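Local coordinates for protein putative acyl-CoA thioester hydrolase YbhC (PDB 3GRH) that is a putative thioesterase of the outer membrane, built like the pectinesterases but without pectin binding or pectinesterase activity, at residues Leu228-Asp233 against Asn247-Thr252. Numbering follows the deposited sequence.
Sequences LRTDGD and NTFFVT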
# COMPACT_ATOMS: atom_id res chain seq x y z
N LEU A 228 3.56 -6.79 0.97
CA LEU A 228 2.78 -6.46 2.20
C LEU A 228 1.35 -6.29 1.77
O LEU A 228 1.06 -5.46 0.97
CB LEU A 228 3.27 -5.18 2.79
CG LEU A 228 2.52 -4.72 4.02
CD1 LEU A 228 2.37 -5.71 5.15
CD2 LEU A 228 3.29 -3.46 4.51
N ARG A 229 0.45 -7.02 2.43
CA ARG A 229 -0.99 -6.81 2.33
C ARG A 229 -1.52 -6.42 3.68
O ARG A 229 -1.20 -7.07 4.68
CB ARG A 229 -1.64 -8.06 1.91
CG ARG A 229 -3.12 -8.03 1.96
CD ARG A 229 -3.83 -9.18 1.38
NE ARG A 229 -5.26 -9.18 1.70
CZ ARG A 229 -6.04 -10.23 1.47
NH1 ARG A 229 -5.57 -11.32 0.86
NH2 ARG A 229 -7.28 -10.19 1.88
N THR A 230 -2.31 -5.36 3.73
CA THR A 230 -2.90 -4.95 5.00
C THR A 230 -4.39 -4.72 4.80
O THR A 230 -4.79 -4.08 3.86
CB THR A 230 -2.16 -3.81 5.69
OG1 THR A 230 -2.85 -3.42 6.89
CG2 THR A 230 -2.05 -2.60 4.82
N ASP A 231 -5.18 -5.32 5.69
CA ASP A 231 -6.67 -5.20 5.63
C ASP A 231 -7.22 -4.51 6.89
O ASP A 231 -8.43 -4.19 6.93
CB ASP A 231 -7.33 -6.61 5.57
CG ASP A 231 -6.85 -7.50 4.46
OD1 ASP A 231 -6.19 -7.00 3.52
OD2 ASP A 231 -7.13 -8.77 4.57
N GLY A 232 -6.38 -4.26 7.90
CA GLY A 232 -6.81 -3.68 9.15
C GLY A 232 -7.07 -2.19 9.08
O GLY A 232 -6.56 -1.49 8.21
N ASP A 233 -7.84 -1.69 10.02
CA ASP A 233 -8.03 -0.21 10.18
C ASP A 233 -7.02 0.28 11.16
O ASP A 233 -6.61 -0.40 12.09
CB ASP A 233 -9.43 0.07 10.68
CG ASP A 233 -9.84 1.53 10.69
OD1 ASP A 233 -9.48 2.32 9.81
OD2 ASP A 233 -10.69 1.88 11.63
N ASN A 247 2.52 -5.44 -7.93
CA ASN A 247 1.60 -5.42 -6.79
C ASN A 247 2.36 -5.50 -5.45
O ASN A 247 1.86 -6.14 -4.50
CB ASN A 247 0.60 -6.56 -6.85
CG ASN A 247 -0.33 -6.49 -8.03
OD1 ASN A 247 -0.33 -7.42 -8.87
ND2 ASN A 247 -1.13 -5.43 -8.12
N THR A 248 3.44 -4.73 -5.27
CA THR A 248 4.18 -4.71 -4.06
C THR A 248 3.42 -4.51 -2.75
O THR A 248 3.60 -5.28 -1.82
CB THR A 248 5.24 -3.63 -4.22
OG1 THR A 248 6.06 -3.93 -5.36
CG2 THR A 248 6.08 -3.57 -3.00
N PHE A 249 2.58 -3.49 -2.71
CA PHE A 249 1.82 -3.13 -1.53
C PHE A 249 0.34 -3.19 -1.92
O PHE A 249 -0.06 -2.54 -2.86
CB PHE A 249 2.26 -1.75 -1.10
CG PHE A 249 1.56 -1.25 0.16
CD1 PHE A 249 1.33 -2.08 1.27
CD2 PHE A 249 1.19 0.05 0.26
CE1 PHE A 249 0.74 -1.58 2.42
CE2 PHE A 249 0.57 0.53 1.41
CZ PHE A 249 0.37 -0.26 2.46
N PHE A 250 -0.47 -3.98 -1.17
CA PHE A 250 -1.86 -4.19 -1.50
C PHE A 250 -2.68 -3.89 -0.26
O PHE A 250 -2.41 -4.45 0.80
CB PHE A 250 -2.09 -5.64 -1.91
CG PHE A 250 -3.19 -5.80 -2.91
CD1 PHE A 250 -2.89 -6.11 -4.21
CD2 PHE A 250 -4.48 -5.45 -2.61
CE1 PHE A 250 -3.89 -6.19 -5.18
CE2 PHE A 250 -5.50 -5.53 -3.56
CZ PHE A 250 -5.22 -5.91 -4.84
N VAL A 251 -3.62 -2.96 -0.35
CA VAL A 251 -4.53 -2.80 0.74
C VAL A 251 -5.88 -3.33 0.35
O VAL A 251 -6.27 -3.27 -0.80
CB VAL A 251 -4.67 -1.40 1.14
CG1 VAL A 251 -3.30 -0.94 1.76
CG2 VAL A 251 -4.96 -0.49 -0.00
N THR A 252 -6.57 -3.95 1.28
CA THR A 252 -7.90 -4.37 1.00
C THR A 252 -8.78 -4.09 2.20
O THR A 252 -8.32 -3.63 3.25
CB THR A 252 -8.06 -5.88 0.67
OG1 THR A 252 -8.37 -6.60 1.87
CG2 THR A 252 -6.87 -6.56 -0.06
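With CG turned anti to the backbone N in both Leu-228 (chi1 178°) and Phe-249 (chi1 -179°), the two side chains run alongside each other, and Leu-228 CD2 packs 3.8 Å from Phe-249 CE1. The methyl CG2 of Thr-230 meets the same ring obliquely and lies 3.7 Å from Val-251 CG1, so that Leu-228, Thr-230, Phe-249 and Val-251 make one largely apolar face, with Ile-237 of strand 235-238 packed against Leu-228 and Phe-249. Parallel-sheet bonds link the strands: Phe-250 N donates to Leu-228 O at 3.0 Å, and Phe-250 O accepts from Thr-230 N. In the last rung, Thr-252 N reaches Thr-230 O tilted from the carbonyl plane.

Just beyond it, on the face of Arg-229 and Phe-250, Asp-231 OD1 illustrates how one oxygen can serve two donors from different directions: Arg-229 NE on its syn lone pair at 3.0 Å, in the guanidinium plane, and Thr-252 OG1 from above the carboxylate plane at 2.8 Å. Trp-197 and Gln-199 bind Asp-231 OD2, and Asn-258 holds Arg-229 NH1. Replacing Asp-231 by an alanine is likely to leave the buried guanidinium without this carboxylate partner and the Thr-252 hydroxyl without this acceptor. Phe-250 lies about 7 Å, side chain to side chain, from the predicted nucleophile Asp-280. Such in-register stacking of successive coils is characteristic of the right-handed parallel beta-helix, the fold of carbohydrate esterase family 8.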